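Haloacid dehalogenase (PDB 3UMC) probably hydrolyses the carbon-halogen bond of L-2-haloacids, releasing halide and a hydroxy acid. Local coordinates at residues D86-E94 with E106-H117; P190-N200 with G210-E221. One frame throughout, in Å; residues are numbered along the deposited sequence.

In the fold
The two contacts lie on opposite sides of the chain's centre, with their own centres 29 Å apart and their nearest atoms about 8 Å apart, so they do not touch. Contact 1 joins helix 85-99 to helix 106-113 and the turn after it, its centre about 17 Å from the centre of the chain, in a helical part consistent with the cap of L-2-haloacid dehalogenases. Contact 2, later in the sequence, joins neighbouring parallel strands of the core sheet. Its H199 side chain touches D28, which follows strand 24-27, and in HAD hydrolases the active site lies at this carboxyl-terminal edge of the sheet. Contact 2 is therefore the one more directly associated with the probable catalytic region.

Contact 1: D86-E94 with E106-H117; sequences DQLHRQSLE and EALLQRITGFWH
R90 and T113, their CA atoms 5.7 Å apart, mark the place where segment 86-94 of helix 85-99 packs on helix 106-113, the segment axes 9.6 Å apart and their N-to-C directions at 125°. T113 suits this spot because it is compact: it fits among D86, H89, R90 and L93 while its hydroxyl donates back to the carbonyl of L109. The R90 chain leaves with CG anti to the backbone N (chi1 163°), then bends twice, laying the guanidinium over CB of L109. Arginine has the length and the paired N-H groups to bond both oxygens of E106, NH1 to OE2 at 2.9 Å and NH2 to OE1 at 3.0 Å, each from above the carboxylate plane. Q110 NE2 reaches the same OE1 from the opposite face. L93 presses CD2 on CG2 of I112 at 3.3 Å, closer than carbons usually come. H89 and W116, both flat, stack face to face, imidazole on five-membered ring, centroids 3.7 Å apart and planes at 26°; W64 meets W116 edge to face. Beside the stack, a water joins H89 ND1 to D86 OD1 and the carbonyl of T113. H117 NE2 gives D86 OD1 a straight 2.6 Å bond on its syn lone pair, in the imidazole plane. Since H117 ND1 also pairs with D151, the ring lies between two carboxylates, which would probably favour its protonated form.

Contact 2: P190-N200 with G210-E221; sequences PQEVMLCAAHN and GLKTAFIARPLE
K212 and L195 belong to neighbouring parallel strands, 193-197 and 212-216, whose backbones are laced by alternating bonds: K212 N to V193 O, L195 N to K212 O (2.9 Å), A214 N to L195 O, A197 N to A214 O and I216 N to A197 O. At the start of the ladder the long, flexible amine of K212 curls back to the carbonyl of Q191, just ahead of the first strand, and adds a side-chain bond: NZ meets Q191 O at 2.9 Å, on a lone pair in the carbonyl plane.

The face that carries K212 at its start continues with apolar M194, C196 and A214. The selenium of M194, a selenomethionine, rests against CB of A214 at 3.7 Å, and C196 SG meets CD1 of I216 at 4.0 Å; small C196 and A214 let helix 243-251 lie close, covering this layer through L250, L246 and L243. On the other face F215, its CG anti to the backbone N (chi1 175°), brings CE1 to 3.5 Å from A198 O and packs on L203 of helix 200-208.

Past the strands, H199 NE2 donates to E221 OE1 at 2.5 Å, close to the ring plane and on the syn lone pair, while W36 holds the other carboxylate oxygen. A water accepts from R218 N and donates to A198 O, tying the two loops together, and the R218 guanidinium is anchored by D124 and T32. At the far end G210, with positive phi (97°), closes helix 200-208 in a Schellman motif and turns the chain into strand 212-216. Strand, helix and strand thus form a beta-alpha-beta crossover of the Rossmann-like core typical of HAD hydrolases, with H199 touching D28 at the sheet's carboxyl-terminal edge.

Contact 1: D86-E94 with E106-H117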
loop_
_atom_site.group_PDB
_atom_site.type_symbol
_atom_site.label_atom_id
_atom_site.label_comp_id
_atom_site.label_asym_id
_atom_site.label_seq_id
_atom_site.Cartn_x
_atom_site.Cartn_y
_atom_site.Cartn_z
ATOM N N ASP A 86 -9.156 14.518 3.014
ATOM C CA ASP A 86 -8.427 15.761 3.342
ATOM C C ASP A 86 -9.173 17.028 2.877
ATOM O O ASP A 86 -9.267 18.006 3.617
ATOM C CB ASP A 86 -6.999 15.753 2.748
ATOM C CG ASP A 86 -5.896 15.531 3.810
ATOM O OD1 ASP A 86 -6.065 15.924 4.983
ATOM O OD2 ASP A 86 -4.821 14.978 3.450
ATOM N N GLN A 87 -9.758 16.985 1.681
ATOM C CA GLN A 87 -10.530 18.131 1.172
ATOM C C GLN A 87 -11.808 18.331 1.940
ATOM O O GLN A 87 -12.188 19.477 2.211
ATOM C CB GLN A 87 -10.860 17.975 -0.332
ATOM C CG GLN A 87 -9.595 17.877 -1.248
ATOM C CD GLN A 87 -9.891 17.373 -2.662
ATOM O OE1 GLN A 87 -10.207 16.203 -2.879
ATOM N NE2 GLN A 87 -9.800 18.280 -3.636
ATOM N N LEU A 88 -12.502 17.239 2.274
ATOM C CA LEU A 88 -13.730 17.368 3.040
ATOM C C LEU A 88 -13.413 17.840 4.445
ATOM O O LEU A 88 -14.160 18.649 5.008
ATOM C CB LEU A 88 -14.544 16.087 3.048
ATOM C CG LEU A 88 -15.011 15.486 1.697
ATOM C CD1 LEU A 88 -15.626 14.106 1.932
ATOM C CD2 LEU A 88 -16.005 16.387 0.873
ATOM N N HIS A 89 -12.298 17.403 5.017
ATOM C CA HIS A 89 -11.884 17.956 6.297
ATOM C C HIS A 89 -11.614 19.468 6.218
ATOM O O HIS A 89 -11.959 20.214 7.146
ATOM C CB HIS A 89 -10.655 17.246 6.879
ATOM C CG HIS A 89 -10.953 15.878 7.423
ATOM N ND1 HIS A 89 -9.968 15.000 7.828
ATOM C CD2 HIS A 89 -12.125 15.229 7.593
ATOM C CE1 HIS A 89 -10.527 13.892 8.262
ATOM N NE2 HIS A 89 -11.833 14.008 8.137
ATOM N N ARG A 90 -10.975 19.893 5.130
ATOM C CA ARG A 90 -10.687 21.320 4.915
ATOM C C ARG A 90 -11.955 22.175 4.811
ATOM O O ARG A 90 -12.101 23.126 5.543
ATOM C CB ARG A 90 -9.813 21.533 3.669
ATOM C CG ARG A 90 -9.773 22.994 3.110
ATOM C CD ARG A 90 -9.495 24.038 4.197
ATOM N NE ARG A 90 -8.068 24.286 4.383
ATOM C CZ ARG A 90 -7.334 25.149 3.668
ATOM N NH1 ARG A 90 -7.864 25.872 2.685
ATOM N NH2 ARG A 90 -6.044 25.281 3.947
ATOM N N GLN A 91 -12.824 21.821 3.871
ATOM C CA GLN A 91 -14.133 22.433 3.705
ATOM C C GLN A 91 -14.824 22.551 5.051
ATOM O O GLN A 91 -15.071 23.640 5.518
ATOM C CB GLN A 91 -15.034 21.599 2.773
ATOM C CG GLN A 91 -14.812 21.783 1.289
ATOM C CD GLN A 91 -16.047 21.397 0.465
ATOM O OE1 GLN A 91 -16.517 22.189 -0.385
ATOM N NE2 GLN A 91 -16.601 20.193 0.727
ATOM N N SER A 92 -15.143 21.420 5.663
ATOM C CA SER A 92 -15.935 21.414 6.894
ATOM C C SER A 92 -15.322 22.290 7.984
ATOM O O SER A 92 -16.061 22.931 8.714
ATOM C CB SER A 92 -16.119 19.985 7.423
ATOM O OG SER A 92 -14.864 19.436 7.775
ATOM N N LEU A 93 -13.997 22.314 8.085
ATOM C CA LEU A 93 -13.323 23.179 9.041
ATOM C C LEU A 93 -13.601 24.690 8.766
ATOM O O LEU A 93 -13.800 25.466 9.711
ATOM C CB LEU A 93 -11.821 22.925 9.053
ATOM C CG LEU A 93 -10.979 23.831 9.965
ATOM C CD1 LEU A 93 -11.441 23.789 11.390
ATOM C CD2 LEU A 93 -9.529 23.438 9.914
ATOM N N GLU A 94 -13.586 25.096 7.489
ATOM C CA GLU A 94 -13.879 26.494 7.131
ATOM C C GLU A 94 -15.315 26.830 7.565
ATOM O O GLU A 94 -15.549 27.837 8.229
ATOM C CB GLU A 94 -13.675 26.769 5.629
ATOM C CG GLU A 94 -12.213 27.031 5.187
ATOM C CD GLU A 94 -12.056 27.188 3.640
ATOM O OE1 GLU A 94 -13.093 27.271 2.922
ATOM O OE2 GLU A 94 -10.894 27.229 3.151
ATOM N N GLU A 106 -4.731 30.974 6.011
ATOM C CA GLU A 106 -4.386 29.744 5.305
ATOM C C GLU A 106 -3.348 28.859 5.997
ATOM O O GLU A 106 -3.473 27.642 5.987
ATOM C CB GLU A 106 -3.923 30.056 3.883
ATOM C CG GLU A 106 -5.027 29.839 2.837
ATOM C CD GLU A 106 -5.214 28.372 2.453
ATOM O OE1 GLU A 106 -4.343 27.517 2.777
ATOM O OE2 GLU A 106 -6.244 28.080 1.813
ATOM N N ALA A 107 -2.332 29.451 6.596
ATOM C CA ALA A 107 -1.346 28.656 7.315
ATOM C C ALA A 107 -1.982 27.897 8.492
ATOM O O ALA A 107 -1.553 26.794 8.824
ATOM C CB ALA A 107 -0.190 29.520 7.792
ATOM N N LEU A 108 -3.001 28.484 9.116
ATOM C CA LEU A 108 -3.678 27.835 10.236
ATOM C C LEU A 108 -4.697 26.819 9.759
ATOM O O LEU A 108 -4.801 25.747 10.339
ATOM C CB LEU A 108 -4.329 28.852 11.185
ATOM C CG LEU A 108 -3.544 29.157 12.485
ATOM C CD1 LEU A 108 -3.841 28.129 13.562
ATOM C CD2 LEU A 108 -2.036 29.239 12.257
ATOM N N LEU A 109 -5.451 27.137 8.717
ATOM C CA LEU A 109 -6.398 26.175 8.186
ATOM C C LEU A 109 -5.670 24.880 7.750
ATOM O O LEU A 109 -6.186 23.774 7.924
ATOM C CB LEU A 109 -7.184 26.749 7.010
ATOM C CG LEU A 109 -8.258 27.798 7.296
ATOM C CD1 LEU A 109 -8.698 28.465 5.968
ATOM C CD2 LEU A 109 -9.467 27.211 8.038
ATOM N N GLN A 110 -4.480 25.024 7.186
ATOM C CA GLN A 110 -3.729 23.877 6.702
ATOM C C GLN A 110 -3.257 23.071 7.881
ATOM O O GLN A 110 -3.353 21.850 7.878
ATOM C CB GLN A 110 -2.544 24.308 5.834
ATOM C CG GLN A 110 -2.997 24.762 4.469
ATOM C CD GLN A 110 -1.864 25.141 3.548
ATOM O OE1 GLN A 110 -0.684 24.882 3.831
ATOM N NE2 GLN A 110 -2.216 25.764 2.424
ATOM N N ARG A 111 -2.773 23.777 8.888
ATOM C CA ARG A 111 -2.287 23.171 10.094
ATOM C C ARG A 111 -3.390 22.382 10.819
ATOM O O ARG A 111 -3.172 21.250 11.224
ATOM C CB ARG A 111 -1.741 24.252 11.007
ATOM C CG ARG A 111 -0.962 23.706 12.142
ATOM C CD ARG A 111 -0.887 24.721 13.257
ATOM N NE ARG A 111 -0.105 24.200 14.364
ATOM C CZ ARG A 111 0.432 24.945 15.322
ATOM N NH1 ARG A 111 0.283 26.271 15.321
ATOM N NH2 ARG A 111 1.126 24.355 16.289
ATOM N N ILE A 112 -4.564 22.977 10.962
ATOM C CA ILE A 112 -5.636 22.350 11.721
ATOM C C ILE A 112 -6.195 21.114 10.990
ATOM O O ILE A 112 -6.410 20.106 11.600
ATOM C CB ILE A 112 -6.758 23.375 12.065
ATOM C CG1 ILE A 112 -6.210 24.471 13.012
ATOM C CG2 ILE A 112 -7.976 22.714 12.694
ATOM C CD1 ILE A 112 -7.021 25.781 12.921
ATOM N N THR A 113 -6.420 21.237 9.695
ATOM C CA THR A 113 -6.782 20.134 8.839
ATOM C C THR A 113 -5.859 18.917 8.928
ATOM O O THR A 113 -6.322 17.782 8.733
ATOM C CB THR A 113 -6.841 20.626 7.405
ATOM O OG1 THR A 113 -7.923 21.544 7.323
ATOM C CG2 THR A 113 -7.079 19.487 6.420
ATOM N N GLY A 114 -4.579 19.155 9.206
ATOM C CA GLY A 114 -3.555 18.117 9.286
ATOM C C GLY A 114 -3.484 17.480 10.677
ATOM O O GLY A 114 -2.646 16.601 10.957
ATOM N N PHE A 115 -4.342 17.955 11.569
ATOM C CA PHE A 115 -4.538 17.348 12.886
ATOM C C PHE A 115 -4.912 15.878 12.780
ATOM O O PHE A 115 -4.481 15.065 13.566
ATOM C CB PHE A 115 -5.685 18.065 13.600
ATOM C CG PHE A 115 -5.279 19.331 14.306
ATOM C CD1 PHE A 115 -4.016 19.901 14.135
ATOM C CD2 PHE A 115 -6.183 19.965 15.177
ATOM C CE1 PHE A 115 -3.660 21.068 14.816
ATOM C CE2 PHE A 115 -5.813 21.161 15.863
ATOM C CZ PHE A 115 -4.561 21.679 15.675
ATOM N N TRP A 116 -5.728 15.588 11.788
ATOM C CA TRP A 116 -6.166 14.241 11.515
ATOM C C TRP A 116 -5.060 13.358 11.009
ATOM O O TRP A 116 -5.331 12.229 10.781
ATOM C CB TRP A 116 -7.205 14.272 10.460
ATOM C CG TRP A 116 -8.409 14.904 10.864
ATOM C CD1 TRP A 116 -8.807 16.163 10.549
ATOM C CD2 TRP A 116 -9.485 14.296 11.561
ATOM N NE1 TRP A 116 -10.065 16.389 11.036
ATOM C CE2 TRP A 116 -10.504 15.258 11.671
ATOM C CE3 TRP A 116 -9.688 13.027 12.115
ATOM C CZ2 TRP A 116 -11.712 15.012 12.343
ATOM C CZ3 TRP A 116 -10.900 12.767 12.757
ATOM C CH2 TRP A 116 -11.891 13.767 12.873
ATOM N N HIS A 117 -3.833 13.855 10.875
ATOM C CA HIS A 117 -2.759 13.118 10.286
ATOM C C HIS A 117 -1.868 12.548 11.358
ATOM O O HIS A 117 -0.994 11.724 11.086
ATOM C CB HIS A 117 -1.964 14.046 9.344
ATOM C CG HIS A 117 -2.688 14.408 8.067
ATOM N ND1 HIS A 117 -2.100 14.275 6.826
ATOM C CD2 HIS A 117 -3.925 14.902 7.839
ATOM C CE1 HIS A 117 -2.948 14.663 5.887
ATOM N NE2 HIS A 117 -4.068 15.047 6.471
HETATM O O HOH W 1 -7.526 15.964 7.201
#

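Contact 2: P190-N200 with G210-E221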
loop_
_atom_site.group_PDB
_atom_site.type_symbol
_atom_site.label_atom_id
_atom_site.label_comp_id
_atom_site.label_asym_id
_atom_site.label_seq_id
_atom_site.Cartn_x
_atom_site.Cartn_y
_atom_site.Cartn_z
ATOM N N PRO A 190 -13.385 -12.796 -1.533
ATOM C CA PRO A 190 -13.950 -12.200 -0.321
ATOM C C PRO A 190 -13.945 -13.144 0.878
ATOM O O PRO A 190 -13.600 -12.744 1.985
ATOM C CB PRO A 190 -15.353 -11.866 -0.737
ATOM C CG PRO A 190 -15.212 -11.444 -2.146
ATOM C CD PRO A 190 -14.179 -12.425 -2.719
ATOM N N GLN A 191 -14.261 -14.407 0.664
ATOM C CA GLN A 191 -14.317 -15.338 1.755
ATOM C C GLN A 191 -12.930 -15.583 2.345
ATOM O O GLN A 191 -12.816 -16.219 3.391
ATOM C CB GLN A 191 -14.945 -16.679 1.292
ATOM C CG GLN A 191 -16.398 -16.552 0.788
ATOM C CD GLN A 191 -16.503 -16.014 -0.645
ATOM O OE1 GLN A 191 -15.493 -15.983 -1.426
ATOM N NE2 GLN A 191 -17.735 -15.595 -1.018
ATOM N N GLU A 192 -11.869 -15.170 1.657
ATOM C CA GLU A 192 -10.527 -15.313 2.225
ATOM C C GLU A 192 -10.041 -13.998 2.898
ATOM O O GLU A 192 -8.907 -13.906 3.358
ATOM C CB GLU A 192 -9.524 -15.824 1.171
ATOM C CG GLU A 192 -9.716 -17.378 0.935
ATOM C CD GLU A 192 -8.819 -17.958 -0.165
ATOM O OE1 GLU A 192 -7.682 -17.489 -0.297
ATOM O OE2 GLU A 192 -9.256 -18.902 -0.895
ATOM N N VAL A 193 -10.928 -13.037 3.014
ATOM C CA VAL A 193 -10.571 -11.729 3.570
ATOM C C VAL A 193 -11.488 -11.388 4.729
ATOM O O VAL A 193 -12.696 -11.594 4.634
ATOM C CB VAL A 193 -10.683 -10.632 2.514
ATOM C CG1 VAL A 193 -10.241 -9.233 3.092
ATOM C CG2 VAL A 193 -9.822 -11.047 1.316
HETATM N N MSE A 194 -10.887 -10.958 5.848
HETATM C CA MSE A 194 -11.662 -10.531 6.998
HETATM C C MSE A 194 -11.576 -9.015 7.171
HETATM O O MSE A 194 -10.530 -8.438 7.060
HETATM C CB MSE A 194 -11.200 -11.287 8.251
HETATM C CG MSE A 194 -11.907 -10.821 9.519
HETATM SE SE MSE A 194 -11.503 -12.075 11.034
HETATM C CE MSE A 194 -9.823 -11.447 11.330
ATOM N N LEU A 195 -12.693 -8.363 7.429
ATOM C CA LEU A 195 -12.681 -7.000 7.864
ATOM C C LEU A 195 -12.769 -6.960 9.365
ATOM O O LEU A 195 -13.712 -7.508 9.960
ATOM C CB LEU A 195 -13.847 -6.207 7.317
ATOM C CG LEU A 195 -13.976 -4.735 7.825
ATOM C CD1 LEU A 195 -12.740 -3.848 7.513
ATOM C CD2 LEU A 195 -15.293 -4.063 7.361
ATOM N N CYS A 196 -11.861 -6.196 9.963
ATOM C CA CYS A 196 -11.915 -5.876 11.397
ATOM C C CYS A 196 -12.293 -4.428 11.580
ATOM O O CYS A 196 -11.632 -3.540 11.051
ATOM C CB CYS A 196 -10.556 -6.185 12.012
ATOM S SG CYS A 196 -10.386 -5.719 13.754
ATOM N N ALA A 197 -13.340 -4.174 12.348
ATOM C CA ALA A 197 -13.819 -2.810 12.596
ATOM C C ALA A 197 -14.488 -2.649 13.930
ATOM O O ALA A 197 -15.007 -3.573 14.475
ATOM C CB ALA A 197 -14.862 -2.375 11.504
ATOM N N ALA A 198 -14.548 -1.415 14.399
ATOM C CA ALA A 198 -15.307 -1.052 15.592
ATOM C C ALA A 198 -16.725 -0.598 15.275
ATOM O O ALA A 198 -17.482 -0.159 16.166
ATOM C CB ALA A 198 -14.558 0.054 16.334
ATOM N N HIS A 199 -17.118 -0.637 14.010
ATOM C CA HIS A 199 -18.418 -0.015 13.625
ATOM C C HIS A 199 -19.255 -1.067 12.884
ATOM O O HIS A 199 -18.784 -1.715 11.883
ATOM C CB HIS A 199 -18.205 1.309 12.854
ATOM C CG HIS A 199 -17.154 2.196 13.448
ATOM N ND1 HIS A 199 -15.914 2.390 12.869
ATOM C CD2 HIS A 199 -17.096 2.782 14.650
ATOM C CE1 HIS A 199 -15.188 3.150 13.653
ATOM N NE2 HIS A 199 -15.895 3.418 14.738
ATOM N N ASN A 200 -20.434 -1.344 13.422
ATOM C CA ASN A 200 -21.267 -2.415 12.855
ATOM C C ASN A 200 -21.675 -2.144 11.406
ATOM O O ASN A 200 -21.845 -3.114 10.694
ATOM C CB ASN A 200 -22.546 -2.626 13.676
ATOM C CG ASN A 200 -22.276 -3.370 14.999
ATOM O OD1 ASN A 200 -22.192 -4.595 15.052
ATOM N ND2 ASN A 200 -22.175 -2.614 16.071
ATOM N N GLY A 210 -19.647 -11.144 1.180
ATOM C CA GLY A 210 -18.991 -12.438 1.367
ATOM C C GLY A 210 -17.746 -12.344 2.292
ATOM O O GLY A 210 -17.052 -13.329 2.515
ATOM N N LEU A 211 -17.430 -11.170 2.817
ATOM C CA LEU A 211 -16.246 -11.063 3.727
ATOM C C LEU A 211 -16.490 -11.647 5.134
ATOM O O LEU A 211 -17.563 -11.628 5.661
ATOM C CB LEU A 211 -15.720 -9.612 3.805
ATOM C CG LEU A 211 -14.927 -9.109 2.596
ATOM C CD1 LEU A 211 -15.896 -8.549 1.486
ATOM C CD2 LEU A 211 -13.924 -7.986 2.927
ATOM N N LYS A 212 -15.440 -12.180 5.744
ATOM C CA LYS A 212 -15.457 -12.529 7.167
ATOM C C LYS A 212 -15.402 -11.204 7.958
ATOM O O LYS A 212 -14.984 -10.152 7.400
ATOM C CB LYS A 212 -14.286 -13.421 7.486
ATOM C CG LYS A 212 -14.206 -14.796 6.735
ATOM C CD LYS A 212 -15.494 -15.569 6.880
ATOM C CE LYS A 212 -15.294 -17.047 6.407
ATOM N NZ LYS A 212 -15.163 -17.145 4.919
ATOM N N THR A 213 -15.840 -11.246 9.227
ATOM C CA THR A 213 -16.019 -10.070 10.040
ATOM C C THR A 213 -15.492 -10.295 11.470
ATOM O O THR A 213 -15.739 -11.368 12.102
ATOM C CB THR A 213 -17.460 -9.703 10.123
ATOM O OG1 THR A 213 -18.183 -10.897 10.426
ATOM C CG2 THR A 213 -17.952 -9.167 8.751
ATOM N N ALA A 214 -14.765 -9.288 11.958
ATOM C CA ALA A 214 -14.299 -9.240 13.370
ATOM C C ALA A 214 -14.599 -7.878 13.934
ATOM O O ALA A 214 -14.257 -6.864 13.336
ATOM C CB ALA A 214 -12.803 -9.561 13.456
ATOM N N PHE A 215 -15.335 -7.870 15.029
ATOM C CA PHE A 215 -15.779 -6.668 15.712
ATOM C C PHE A 215 -14.950 -6.462 16.998
ATOM O O PHE A 215 -14.815 -7.352 17.828
ATOM C CB PHE A 215 -17.244 -6.803 16.116
ATOM C CG PHE A 215 -17.763 -5.663 16.930
ATOM C CD1 PHE A 215 -18.040 -4.468 16.357
ATOM C CD2 PHE A 215 -18.078 -5.817 18.272
ATOM C CE1 PHE A 215 -18.528 -3.406 17.122
ATOM C CE2 PHE A 215 -18.583 -4.769 19.003
ATOM C CZ PHE A 215 -18.798 -3.592 18.438
ATOM N N ILE A 216 -14.437 -5.256 17.168
ATOM C CA ILE A 216 -13.774 -4.846 18.444
ATOM C C ILE A 216 -14.448 -3.586 18.924
ATOM O O ILE A 216 -14.343 -2.593 18.276
ATOM C CB ILE A 216 -12.307 -4.575 18.197
ATOM C CG1 ILE A 216 -11.647 -5.867 17.700
ATOM C CG2 ILE A 216 -11.552 -4.153 19.497
ATOM C CD1 ILE A 216 -10.102 -5.863 17.723
ATOM N N ALA A 217 -15.121 -3.618 20.065
ATOM C CA ALA A 217 -15.745 -2.443 20.591
ATOM C C ALA A 217 -14.738 -1.405 21.008
ATOM O O ALA A 217 -13.771 -1.732 21.620
ATOM C CB ALA A 217 -16.734 -2.832 21.814
ATOM N N ARG A 218 -15.006 -0.132 20.723
ATOM C CA ARG A 218 -14.180 0.985 21.183
ATOM C C ARG A 218 -15.125 1.969 21.852
ATOM O O ARG A 218 -15.454 3.007 21.268
ATOM C CB ARG A 218 -13.490 1.674 20.017
ATOM C CG ARG A 218 -12.504 0.832 19.267
ATOM C CD ARG A 218 -11.425 0.219 20.200
ATOM N NE ARG A 218 -10.313 -0.362 19.470
ATOM C CZ ARG A 218 -9.218 -0.918 20.017
ATOM N NH1 ARG A 218 -9.100 -1.091 21.332
ATOM N NH2 ARG A 218 -8.272 -1.383 19.225
ATOM N N PRO A 219 -15.569 1.648 23.082
ATOM C CA PRO A 219 -16.636 2.441 23.711
ATOM C C PRO A 219 -16.263 3.888 24.076
ATOM O O PRO A 219 -17.150 4.618 24.393
ATOM C CB PRO A 219 -17.020 1.632 24.950
ATOM C CG PRO A 219 -15.731 0.837 25.369
ATOM C CD PRO A 219 -15.087 0.530 23.937
ATOM N N LEU A 220 -14.992 4.288 23.917
ATOM C CA LEU A 220 -14.465 5.617 24.243
ATOM C C LEU A 220 -14.179 6.437 22.979
ATOM O O LEU A 220 -13.740 7.576 23.055
ATOM C CB LEU A 220 -13.181 5.452 25.132
ATOM C CG LEU A 220 -13.523 4.846 26.545
ATOM C CD1 LEU A 220 -12.401 4.786 27.534
ATOM C CD2 LEU A 220 -14.661 5.644 27.159
ATOM N N GLU A 221 -14.423 5.878 21.799
ATOM C CA GLU A 221 -14.100 6.615 20.580
ATOM C C GLU A 221 -14.700 8.041 20.591
ATOM O O GLU A 221 -14.022 9.020 20.213
ATOM C CB GLU A 221 -14.623 5.888 19.353
ATOM C CG GLU A 221 -14.267 6.544 18.072
ATOM C CD GLU A 221 -14.724 5.781 16.803
ATOM O OE1 GLU A 221 -15.297 4.645 16.849
ATOM O OE2 GLU A 221 -14.409 6.343 15.750
HETATM O O HOH W 2 -17.137 0.432 18.934
#